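Local atomic coordinates of DUF917 domain-containing protein (Chromobacterium violaceum, PDB entry 2O3I), a protein that is of unknown function but joins the N- and C-terminal domains of the S-Me-THD-like family in one chain. Residues 16-21 and 329-334; 29-34 and 109-114; 136-141 and 371-376; 315-320 and 358-363. The protein carries 2 engineered substitutions. All blocks are in the same frame, centred on the assembly; numbering follows the deposited sequence.

Contact 1. Residues 16-21 and 329-334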
loop_
_atom_site.group_PDB
_atom_site.type_symbol
_atom_site.label_atom_id
_atom_site.label_comp_id
_atom_site.label_asym_id
_atom_site.label_seq_id
_atom_site.Cartn_x
_atom_site.Cartn_y
_atom_site.Cartn_z
ATOM N N GLY A 16 -11.275 7.011 -31.598
ATOM C CA GLY A 16 -12.313 7.909 -31.134
ATOM C C GLY A 16 -12.181 8.174 -29.650
ATOM O O GLY A 16 -12.311 9.314 -29.208
ATOM N N ALA A 17 -11.912 7.116 -28.887
ATOM C CA ALA A 17 -11.766 7.213 -27.436
ATOM C C ALA A 17 -10.582 8.092 -27.056
ATOM O O ALA A 17 -10.616 8.774 -26.029
ATOM C CB ALA A 17 -11.605 5.812 -26.816
ATOM N N CYS A 18 -9.538 8.057 -27.883
ATOM C CA CYS A 18 -8.344 8.865 -27.652
ATOM C C CYS A 18 -8.733 10.342 -27.733
ATOM O O CYS A 18 -8.344 11.142 -26.878
ATOM C CB CYS A 18 -7.270 8.540 -28.700
ATOM S SG CYS A 18 -5.735 9.540 -28.581
ATOM N N PHE A 19 -9.505 10.702 -28.754
ATOM C CA PHE A 19 -9.938 12.082 -28.902
ATOM C C PHE A 19 -10.837 12.495 -27.730
ATOM O O PHE A 19 -10.769 13.628 -27.263
ATOM C CB PHE A 19 -10.680 12.284 -30.230
ATOM C CG PHE A 19 -11.068 13.715 -30.491
ATOM C CD1 PHE A 19 -10.107 14.652 -30.858
ATOM C CD2 PHE A 19 -12.384 14.139 -30.307
ATOM C CE1 PHE A 19 -10.450 15.993 -31.033
ATOM C CE2 PHE A 19 -12.734 15.475 -30.478
ATOM C CZ PHE A 19 -11.766 16.404 -30.839
ATOM N N PHE A 20 -11.678 11.582 -27.248
ATOM C CA PHE A 20 -12.557 11.900 -26.122
ATOM C C PHE A 20 -11.820 11.748 -24.787
ATOM O O PHE A 20 -12.409 11.942 -23.719
ATOM C CB PHE A 20 -13.811 10.998 -26.123
ATOM C CG PHE A 20 -14.799 11.320 -27.223
ATOM C CD1 PHE A 20 -15.385 12.580 -27.303
ATOM C CD2 PHE A 20 -15.130 10.368 -28.188
ATOM C CE1 PHE A 20 -16.282 12.894 -28.330
ATOM C CE2 PHE A 20 -16.025 10.670 -29.217
ATOM C CZ PHE A 20 -16.602 11.941 -29.287
ATOM N N GLY A 21 -10.535 11.416 -24.848
ATOM C CA GLY A 21 -9.761 11.241 -23.632
ATOM C C GLY A 21 -9.157 12.512 -23.052
ATOM O O GLY A 21 -8.505 12.470 -22.005
ATOM N N GLN A 329 -2.668 9.990 -38.816
ATOM C CA GLN A 329 -3.166 10.094 -37.451
ATOM C C GLN A 329 -3.543 11.534 -37.132
ATOM O O GLN A 329 -2.706 12.431 -37.173
ATOM C CB GLN A 329 -2.106 9.592 -36.466
ATOM C CG GLN A 329 -2.616 9.387 -35.042
ATOM C CD GLN A 329 -3.840 8.490 -34.981
ATOM O OE1 GLN A 329 -3.832 7.369 -35.492
ATOM N NE2 GLN A 329 -4.902 8.981 -34.349
ATOM N N HIS A 330 -4.815 11.740 -36.807
ATOM C CA HIS A 330 -5.338 13.062 -36.490
ATOM C C HIS A 330 -5.439 13.322 -34.993
ATOM O O HIS A 330 -5.317 14.468 -34.556
ATOM C CB HIS A 330 -6.721 13.238 -37.125
ATOM C CG HIS A 330 -6.729 13.085 -38.617
ATOM N ND1 HIS A 330 -6.003 13.905 -39.455
ATOM C CD2 HIS A 330 -7.379 12.208 -39.420
ATOM C CE1 HIS A 330 -6.206 13.542 -40.710
ATOM N NE2 HIS A 330 -7.037 12.515 -40.715
ATOM N N VAL A 331 -5.669 12.259 -34.218
ATOM C CA VAL A 331 -5.812 12.370 -32.764
ATOM C C VAL A 331 -4.672 11.724 -31.966
ATOM O O VAL A 331 -4.192 10.634 -32.284
ATOM C CB VAL A 331 -7.170 11.782 -32.293
ATOM C CG1 VAL A 331 -8.300 12.475 -33.028
ATOM C CG2 VAL A 331 -7.218 10.265 -32.528
ATOM N N PHE A 332 -4.249 12.419 -30.915
ATOM C CA PHE A 332 -3.151 11.959 -30.079
ATOM C C PHE A 332 -3.383 12.268 -28.607
ATOM O O PHE A 332 -3.970 13.294 -28.259
ATOM C CB PHE A 332 -1.849 12.666 -30.472
ATOM C CG PHE A 332 -1.349 12.340 -31.844
ATOM C CD1 PHE A 332 -0.339 11.394 -32.018
ATOM C CD2 PHE A 332 -1.845 13.009 -32.958
ATOM C CE1 PHE A 332 0.173 11.118 -33.282
ATOM C CE2 PHE A 332 -1.344 12.743 -34.230
ATOM C CZ PHE A 332 -0.331 11.796 -34.394
ATOM N N SER A 333 -2.911 11.375 -27.745
ATOM C CA SER A 333 -2.980 11.607 -26.311
ATOM C C SER A 333 -1.617 12.258 -26.073
ATOM O O SER A 333 -0.731 12.158 -26.922
ATOM C CB SER A 333 -3.052 10.292 -25.532
ATOM O OG SER A 333 -1.808 9.611 -25.575
ATOM N N ASN A 334 -1.441 12.921 -24.942
ATOM C CA ASN A 334 -0.159 13.550 -24.653
ATOM C C ASN A 334 0.974 12.531 -24.768
ATOM O O ASN A 334 2.057 12.847 -25.265
ATOM C CB ASN A 334 -0.190 14.172 -23.261
ATOM C CG ASN A 334 -1.105 15.377 -23.198
ATOM O OD1 ASN A 334 -1.944 15.493 -22.303
ATOM N ND2 ASN A 334 -0.947 16.287 -24.158
#
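Val331 meets the last turn of helix 10-19 with both of its methyl groups, and the extended chain after it passes the sulfur of Cys18. Ahead of it, Gln329 folds its amide back inside its own segment, where NE2 donates to Val331 O over 2.7 Å in the carbonyl plane, on a lone pair; the bond is bent, with an N-H...O angle of 135°. At Val331 the side chain points at the helix. Val331 CG1 lies 3.6 Å from Phe19 CD1 and also reaches that residue's CB, so the valine packs where the ring joins its stem, the two side chains crossing at about a right angle. On the other branch, Val331 CG2 rests 4.2 Å from Cys18 CB. The CB of Phe332 points away from the helix, and the residue meets it through its backbone: its carbonyl carbon is 3.6 Å from SG of Cys18. The same Cys18 sulfur stands 3.5 Å from the backbone N of Ser333, a packing approach rather than a hydrogen bond. Cys18 gets there because SG lies anti to its backbone N (chi1 177°). Ser333 is an N-cap, and its OG is hydrogen-bonded to Asp336. The buried contact thus fits the loop between strand 319-324 and helix 334-337 against the end of helix 10-19, with helix 225-237 touching both sides through Leu232 on Phe19 and Leu236 on Val331.

Contact 2. Residues 29-34 and 109-114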
loop_
_atom_site.group_PDB
_atom_site.type_symbol
_atom_site.label_atom_id
_atom_site.label_comp_id
_atom_site.label_asym_id
_atom_site.label_seq_id
_atom_site.Cartn_x
_atom_site.Cartn_y
_atom_site.Cartn_z
ATOM N N ILE A 29 -0.809 3.467 -28.579
ATOM C CA ILE A 29 0.271 2.511 -28.753
ATOM C C ILE A 29 0.006 1.241 -27.952
ATOM O O ILE A 29 0.022 0.138 -28.497
ATOM C CB ILE A 29 1.602 3.125 -28.311
ATOM C CG1 ILE A 29 1.817 4.450 -29.060
ATOM C CG2 ILE A 29 2.735 2.133 -28.563
ATOM C CD1 ILE A 29 3.033 5.255 -28.618
ATOM N N SER A 30 -0.250 1.399 -26.656
ATOM C CA SER A 30 -0.517 0.248 -25.806
ATOM C C SER A 30 -1.890 -0.342 -26.121
ATOM O O SER A 30 -2.109 -1.530 -25.943
ATOM C CB SER A 30 -0.432 0.634 -24.321
ATOM O OG SER A 30 -1.539 1.415 -23.910
ATOM N N ALA A 31 -2.815 0.491 -26.590
ATOM C CA ALA A 31 -4.147 0.005 -26.933
ATOM C C ALA A 31 -4.052 -0.887 -28.169
ATOM O O ALA A 31 -4.714 -1.920 -28.246
ATOM C CB ALA A 31 -5.090 1.171 -27.199
ATOM N N ARG A 32 -3.220 -0.482 -29.127
ATOM C CA ARG A 32 -3.024 -1.240 -30.360
ATOM C C ARG A 32 -2.269 -2.532 -30.087
ATOM O O ARG A 32 -2.538 -3.560 -30.704
ATOM C CB ARG A 32 -2.280 -0.389 -31.403
ATOM C CG ARG A 32 -3.195 0.591 -32.156
ATOM C CD ARG A 32 -2.429 1.617 -32.987
ATOM N NE ARG A 32 -3.330 2.514 -33.713
ATOM C CZ ARG A 32 -2.969 3.686 -34.239
ATOM N NH1 ARG A 32 -1.719 4.111 -34.123
ATOM N NH2 ARG A 32 -3.861 4.444 -34.866
ATOM N N HIS A 33 -1.327 -2.477 -29.157
ATOM C CA HIS A 33 -0.560 -3.654 -28.791
ATOM C C HIS A 33 -1.485 -4.750 -28.281
ATOM O O HIS A 33 -1.296 -5.931 -28.586
ATOM C CB HIS A 33 0.452 -3.305 -27.701
ATOM C CG HIS A 33 1.688 -2.637 -28.214
ATOM N ND1 HIS A 33 2.559 -1.954 -27.392
ATOM C CD2 HIS A 33 2.205 -2.557 -29.463
ATOM C CE1 HIS A 33 3.558 -1.477 -28.114
ATOM N NE2 HIS A 33 3.368 -1.830 -29.373
ATOM N N LEU A 34 -2.485 -4.355 -27.497
ATOM C CA LEU A 34 -3.434 -5.308 -26.935
ATOM C C LEU A 34 -4.436 -5.812 -27.970
ATOM O O LEU A 34 -4.743 -7.008 -28.024
ATOM C CB LEU A 34 -4.181 -4.674 -25.760
ATOM C CG LEU A 34 -3.410 -4.470 -24.454
ATOM C CD1 LEU A 34 -4.258 -3.675 -23.480
ATOM C CD2 LEU A 34 -3.048 -5.828 -23.856
ATOM N N SER A 109 -13.145 7.512 -20.499
ATOM C CA SER A 109 -13.021 7.465 -21.955
ATOM C C SER A 109 -11.565 7.653 -22.345
ATOM O O SER A 109 -10.939 8.640 -21.968
ATOM C CB SER A 109 -13.850 8.568 -22.616
ATOM O OG SER A 109 -15.219 8.227 -22.661
ATOM N N GLY A 110 -11.031 6.707 -23.109
ATOM C CA GLY A 110 -9.649 6.800 -23.538
ATOM C C GLY A 110 -9.261 5.580 -24.337
ATOM O O GLY A 110 -9.935 4.555 -24.273
ATOM N N ALA A 111 -8.166 5.680 -25.076
ATOM C CA ALA A 111 -7.698 4.578 -25.911
ATOM C C ALA A 111 -7.635 3.215 -25.231
ATOM O O ALA A 111 -8.040 2.217 -25.825
ATOM C CB ALA A 111 -6.338 4.919 -26.511
ATOM N N LEU A 112 -7.140 3.165 -23.998
ATOM C CA LEU A 112 -7.013 1.901 -23.266
ATOM C C LEU A 112 -8.290 1.412 -22.597
ATOM O O LEU A 112 -8.625 0.223 -22.656
ATOM C CB LEU A 112 -5.959 2.023 -22.173
ATOM C CG LEU A 112 -4.537 1.537 -22.406
ATOM C CD1 LEU A 112 -3.812 1.638 -21.065
ATOM C CD2 LEU A 112 -4.520 0.089 -22.929
ATOM N N GLY A 113 -8.967 2.344 -21.936
ATOM C CA GLY A 113 -10.187 2.054 -21.211
ATOM C C GLY A 113 -11.187 1.102 -21.822
ATOM O O GLY A 113 -11.485 0.055 -21.242
ATOM N N PHE A 114 -11.718 1.460 -22.984
ATOM C CA PHE A 114 -12.704 0.615 -23.620
ATOM C C PHE A 114 -12.083 -0.694 -24.113
ATOM O O PHE A 114 -12.694 -1.754 -23.992
ATOM C CB PHE A 114 -13.392 1.381 -24.762
ATOM C CG PHE A 114 -14.220 2.555 -24.295
ATOM C CD1 PHE A 114 -15.294 2.369 -23.428
ATOM C CD2 PHE A 114 -13.924 3.850 -24.716
ATOM C CE1 PHE A 114 -16.064 3.461 -22.983
ATOM C CE2 PHE A 114 -14.685 4.950 -24.280
ATOM C CZ PHE A 114 -15.755 4.751 -23.412
#
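Helix-to-helix packing within the N-terminal family region brings Ala31 of helix 28-35 against the first turn of helix 111-124, and small residues make the approach close: the CA atoms of Ala31 and Leu112 are 5.0 Å apart. CB of Ala31 lies 3.4 Å from the backbone O of Ala111 and 4.0 Å from that residue's CB, so one methyl group meets both main chain and side chain. Leu112 reaches across beside it. Its branched end sits against the hydroxyl of Ser30: Leu112 CG is 3.4 Å from Ser30 OG and both methyls are also close to the oxygen, a contact of van der Waals kind. Leu112 CD2 continues to Leu34 CD1 at 3.8 Å, where the two leucines cross at about a right angle. No hydrogen bond joins the segments, and the interface is held by apolar packing, with the Ser30 oxygen at one side of Leu112's branched end. Around this pair, Leu14 of helix 10-19 packs on Ala31, while Leu34 reaches farther along helix 111-124 to Val116 and Leu119. Phe114, about a turn after Ala111, faces helices 10-19 and 225-237 through Ala17 and Leu226.

Contact 3. Residues 136-141 and 371-376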
loop_
_atom_site.group_PDB
_atom_site.type_symbol
_atom_site.label_atom_id
_atom_site.label_comp_id
_atom_site.label_asym_id
_atom_site.label_seq_id
_atom_site.Cartn_x
_atom_site.Cartn_y
_atom_site.Cartn_z
ATOM N N ARG A 136 -14.717 11.386 -20.353
ATOM C CA ARG A 136 -13.367 11.869 -20.637
ATOM C C ARG A 136 -12.397 11.100 -19.745
ATOM O O ARG A 136 -12.813 10.201 -19.001
ATOM C CB ARG A 136 -13.246 13.372 -20.343
ATOM C CG ARG A 136 -13.699 13.776 -18.950
ATOM C CD ARG A 136 -13.188 15.158 -18.577
ATOM N NE ARG A 136 -11.729 15.168 -18.506
ATOM C CZ ARG A 136 -10.978 16.264 -18.478
ATOM N NH1 ARG A 136 -11.543 17.461 -18.512
ATOM N NH2 ARG A 136 -9.655 16.157 -18.445
ATOM N N ALA A 137 -11.116 11.433 -19.829
ATOM C CA ALA A 137 -10.112 10.788 -18.994
ATOM C C ALA A 137 -9.797 11.784 -17.886
ATOM O O ALA A 137 -9.716 12.987 -18.138
ATOM C CB ALA A 137 -8.864 10.469 -19.794
ATOM N N VAL A 138 -9.642 11.292 -16.662
ATOM C CA VAL A 138 -9.358 12.173 -15.536
ATOM C C VAL A 138 -8.097 11.739 -14.801
ATOM O O VAL A 138 -7.757 10.559 -14.779
ATOM C CB VAL A 138 -10.549 12.207 -14.532
ATOM C CG1 VAL A 138 -11.839 12.579 -15.258
ATOM C CG2 VAL A 138 -10.687 10.867 -13.831
ATOM N N PRO A 139 -7.390 12.697 -14.179
ATOM C CA PRO A 139 -6.161 12.383 -13.450
ATOM C C PRO A 139 -6.345 11.571 -12.177
ATOM O O PRO A 139 -5.413 10.891 -11.751
ATOM C CB PRO A 139 -5.566 13.759 -13.175
ATOM C CG PRO A 139 -6.775 14.587 -12.955
ATOM C CD PRO A 139 -7.679 14.141 -14.097
ATOM N N SER A 140 -7.518 11.646 -11.551
ATOM C CA SER A 140 -7.731 10.879 -10.327
ATOM C C SER A 140 -9.177 10.433 -10.098
ATOM O O SER A 140 -10.116 11.051 -10.586
ATOM C CB SER A 140 -7.209 11.655 -9.112
ATOM O OG SER A 140 -8.175 12.555 -8.630
ATOM N N LEU A 141 -9.328 9.355 -9.332
ATOM C CA LEU A 141 -10.614 8.722 -9.047
ATOM C C LEU A 141 -11.823 9.543 -8.594
ATOM O O LEU A 141 -12.948 9.231 -8.977
ATOM C CB LEU A 141 -10.398 7.572 -8.060
ATOM C CG LEU A 141 -9.417 6.472 -8.490
ATOM C CD1 LEU A 141 -9.260 5.479 -7.347
ATOM C CD2 LEU A 141 -9.908 5.770 -9.752
ATOM N N GLN A 371 -16.223 20.159 -7.752
ATOM C CA GLN A 371 -15.341 20.566 -6.665
ATOM C C GLN A 371 -14.049 19.764 -6.780
ATOM O O GLN A 371 -12.950 20.300 -6.646
ATOM C CB GLN A 371 -16.010 20.312 -5.309
ATOM N N SER A 372 -14.195 18.474 -7.040
ATOM C CA SER A 372 -13.052 17.592 -7.194
ATOM C C SER A 372 -12.124 18.148 -8.290
ATOM O O SER A 372 -10.900 18.165 -8.127
ATOM C CB SER A 372 -13.549 16.184 -7.547
ATOM O OG SER A 372 -12.499 15.232 -7.536
ATOM N N PHE A 373 -12.712 18.612 -9.396
ATOM C CA PHE A 373 -11.935 19.184 -10.497
ATOM C C PHE A 373 -11.260 20.487 -10.069
ATOM O O PHE A 373 -10.112 20.735 -10.414
ATOM C CB PHE A 373 -12.826 19.460 -11.718
ATOM C CG PHE A 373 -12.959 18.289 -12.661
ATOM C CD1 PHE A 373 -14.024 17.399 -12.555
ATOM C CD2 PHE A 373 -12.020 18.088 -13.671
ATOM C CE1 PHE A 373 -14.151 16.328 -13.443
ATOM C CE2 PHE A 373 -12.134 17.015 -14.568
ATOM C CZ PHE A 373 -13.199 16.137 -14.453
ATOM N N ALA A 374 -11.981 21.322 -9.326
ATOM C CA ALA A 374 -11.431 22.593 -8.862
ATOM C C ALA A 374 -10.194 22.344 -8.005
ATOM O O ALA A 374 -9.202 23.059 -8.112
ATOM C CB ALA A 374 -12.484 23.372 -8.061
ATOM N N ASP A 375 -10.260 21.326 -7.157
ATOM C CA ASP A 375 -9.137 20.979 -6.298
ATOM C C ASP A 375 -7.918 20.586 -7.133
ATOM O O ASP A 375 -6.811 21.061 -6.892
ATOM C CB ASP A 375 -9.513 19.813 -5.377
ATOM C CG ASP A 375 -10.537 20.201 -4.328
ATOM O OD1 ASP A 375 -11.049 19.301 -3.631
ATOM O OD2 ASP A 375 -10.832 21.406 -4.193
ATOM N N GLU A 376 -8.125 19.712 -8.112
ATOM C CA GLU A 376 -7.028 19.255 -8.956
ATOM C C GLU A 376 -6.392 20.438 -9.677
ATOM O O GLU A 376 -5.168 20.583 -9.700
ATOM C CB GLU A 376 -7.532 18.228 -9.972
ATOM C CG GLU A 376 -6.451 17.672 -10.895
ATOM C CD GLU A 376 -5.550 16.651 -10.217
ATOM O OE1 GLU A 376 -4.553 16.229 -10.844
ATOM O OE2 GLU A 376 -5.839 16.266 -9.062
#
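A partly buried packing contact between a loop and a helix, this pairing sets residues 136-141, which follow strand 127-129, against helix 367-379 and so joins the N- and C-terminal family regions. Phe373 carries its inner part. Ring carbon CE2 of Phe373 lies over one face of the Arg136 guanidinium, 4.0 Å from NH1 and displaced toward the rim of the group, with the two planes 53° apart. Next to it, Phe373 CZ touches Val138 CG1 at 3.9 Å. Arg136 is bent at chi3 (-64°), which folds the guanidinium back onto its own chain: NE and NH2 of Arg136 approach Ala137 O side-on, at 3.0 Å and 3.2 Å, and both bonds run close to the guanidinium plane. A turn farther along the helix, Glu376 bends at chi2 (76°) and lays its carboxylate alongside the ring of Pro139, with Glu376 OE1 3.5 Å from Pro139 CG. NH1 of Arg136 has its strongest partner in Pro317 O, and NH2 has a weak bond to Ser301 O. With no hydrogen bond between the two segments, the helix is held here by packing alone. The guanidinium, by contrast, is fixed in rotation by main-chain carbonyls, which would be expected to stabilise its positive charge and which keep one of its faces turned to the phenylalanine.

Contact 4. Residues 315-320 and 358-363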
loop_
_atom_site.group_PDB
_atom_site.type_symbol
_atom_site.label_atom_id
_atom_site.label_comp_id
_atom_site.label_asym_id
_atom_site.label_seq_id
_atom_site.Cartn_x
_atom_site.Cartn_y
_atom_site.Cartn_z
ATOM N N THR A 315 -10.700 25.020 -19.366
ATOM C CA THR A 315 -10.326 24.344 -18.141
ATOM C C THR A 315 -11.212 23.127 -17.953
ATOM O O THR A 315 -12.357 23.113 -18.404
ATOM C CB THR A 315 -10.511 25.302 -16.944
ATOM O OG1 THR A 315 -9.563 26.370 -17.046
ATOM C CG2 THR A 315 -10.323 24.587 -15.637
ATOM N N ALA A 316 -10.669 22.100 -17.308
ATOM C CA ALA A 316 -11.434 20.895 -17.024
ATOM C C ALA A 316 -12.543 21.374 -16.094
ATOM O O ALA A 316 -12.379 22.386 -15.414
ATOM C CB ALA A 316 -10.557 19.867 -16.319
ATOM N N PRO A 317 -13.665 20.645 -16.014
ATOM C CA PRO A 317 -14.038 19.397 -16.689
ATOM C C PRO A 317 -14.084 19.393 -18.213
ATOM O O PRO A 317 -14.110 18.330 -18.822
ATOM C CB PRO A 317 -15.395 19.071 -16.071
ATOM C CG PRO A 317 -15.980 20.431 -15.830
ATOM C CD PRO A 317 -14.798 21.163 -15.223
ATOM N N ASP A 318 -14.104 20.562 -18.839
ATOM C CA ASP A 318 -14.129 20.593 -20.296
ATOM C C ASP A 318 -12.913 19.853 -20.840
ATOM O O ASP A 318 -11.795 20.022 -20.346
ATOM C CB ASP A 318 -14.123 22.029 -20.836
ATOM C CG ASP A 318 -15.420 22.768 -20.566
ATOM O OD1 ASP A 318 -16.458 22.110 -20.332
ATOM O OD2 ASP A 318 -15.405 24.015 -20.609
ATOM N N ALA A 319 -13.136 19.030 -21.857
ATOM C CA ALA A 319 -12.049 18.282 -22.465
ATOM C C ALA A 319 -11.243 19.197 -23.383
ATOM O O ALA A 319 -11.776 20.137 -23.971
ATOM C CB ALA A 319 -12.597 17.105 -23.257
ATOM N N ILE A 320 -9.954 18.901 -23.494
ATOM C CA ILE A 320 -9.040 19.655 -24.334
ATOM C C ILE A 320 -8.380 18.596 -25.184
ATOM O O ILE A 320 -7.750 17.677 -24.655
ATOM C CB ILE A 320 -8.000 20.397 -23.467
ATOM C CG1 ILE A 320 -8.708 21.502 -22.680
ATOM C CG2 ILE A 320 -6.892 20.970 -24.335
ATOM C CD1 ILE A 320 -7.902 22.060 -21.515
ATOM N N LEU A 358 -14.065 20.519 -25.588
ATOM C CA LEU A 358 -15.367 19.887 -25.646
ATOM C C LEU A 358 -16.072 20.187 -24.330
ATOM O O LEU A 358 -15.506 20.012 -23.242
ATOM C CB LEU A 358 -15.227 18.372 -25.834
ATOM C CG LEU A 358 -14.446 17.862 -27.051
ATOM C CD1 LEU A 358 -14.332 16.333 -26.979
ATOM C CD2 LEU A 358 -15.134 18.303 -28.343
ATOM N N PRO A 359 -17.311 20.676 -24.403
ATOM C CA PRO A 359 -18.013 20.969 -23.155
ATOM C C PRO A 359 -18.183 19.707 -22.312
ATOM O O PRO A 359 -18.552 18.646 -22.821
ATOM C CB PRO A 359 -19.338 21.567 -23.634
ATOM C CG PRO A 359 -19.494 21.013 -25.035
ATOM C CD PRO A 359 -18.100 21.092 -25.573
ATOM N N ALA A 360 -17.882 19.817 -21.024
ATOM C CA ALA A 360 -18.003 18.671 -20.139
ATOM C C ALA A 360 -19.440 18.172 -20.116
ATOM O O ALA A 360 -20.370 18.951 -20.304
ATOM C CB ALA A 360 -17.559 19.048 -18.740
ATOM N N ALA A 361 -19.625 16.872 -19.909
ATOM C CA ALA A 361 -20.975 16.326 -19.848
ATOM C C ALA A 361 -21.571 16.877 -18.569
ATOM O O ALA A 361 -20.855 17.110 -17.586
ATOM C CB ALA A 361 -20.951 14.804 -19.812
ATOM N N ALA A 362 -22.883 17.080 -18.595
ATOM C CA ALA A 362 -23.634 17.631 -17.474
ATOM C C ALA A 362 -23.282 17.119 -16.073
ATOM O O ALA A 362 -23.077 17.912 -15.155
ATOM C CB ALA A 362 -25.128 17.443 -17.734
ATOM N N PRO A 363 -23.201 15.790 -15.886
ATOM C CA PRO A 363 -22.874 15.274 -14.546
ATOM C C PRO A 363 -21.550 15.770 -13.951
ATOM O O PRO A 363 -21.342 15.694 -12.736
ATOM C CB PRO A 363 -22.879 13.757 -14.746
ATOM C CG PRO A 363 -23.846 13.567 -15.896
ATOM C CD PRO A 363 -23.456 14.688 -16.832
#
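Ala319 and Leu358 form an antiparallel hydrogen-bonded pair, with Ala319 N donating to Leu358 O at 2.9 Å and Leu358 N to Ala319 O at 2.8 Å. Their side chains leave on the same face of the sheet, where the CB atoms of Ala319 and Leu358 come within 3.9 Å of each other. Beyond this bridge Asp318 takes over the pairing with its side chain. With CG anti to its carbonyl carbon (chi1 -70°), the carboxylate reaches across to the chain after Pro359, and OD1 of Asp318 accepts the N-H of Ala360 over 2.8 Å in a fairly straight bond of 159°, met on the anti side and 22° out of the carboxylate plane. Tyr386 OH is a second partner of OD1, and OD2 is hydrogen-bonded to Val389 N, so both oxygens of the buried carboxylate are engaged. Ala360 turns its methyl toward Pro317, which follows a cis peptide bond; Pro317 CB and Ala360 CB are 3.4 Å apart, a close fit for two carbons. Leu370 and Phe373 of helix 367-379 also pack on that proline. The aspartate extends the main-chain ladder by one side-chain bond where strand 352-358 of the C-terminal region's antiparallel sheet ends beside strand 319-324.

In the fold
Contacts 1, 2 and 4 are buried, whereas contact 3 is partly buried. Contacts 1 and 3 each bring N- and C-terminal family regions together; contact 2 stays within the first and contact 4 within the second. Only contact 4 has hydrogen bonds between its segments, as suits strand pairing, while the other three rely on packing against helices. They are linked all the same: Arg32 NH2 of contact 2 bonds to Gln329 OE1 of contact 1, Ser109 N of contact 2 probably to Arg136 O of contact 3, and Phe373 of contact 3 packs on Ala316 of contact 4. Phe19 and Phe20 of contact 1 also pack on Leu358, while contacts 2 and 4 do not touch.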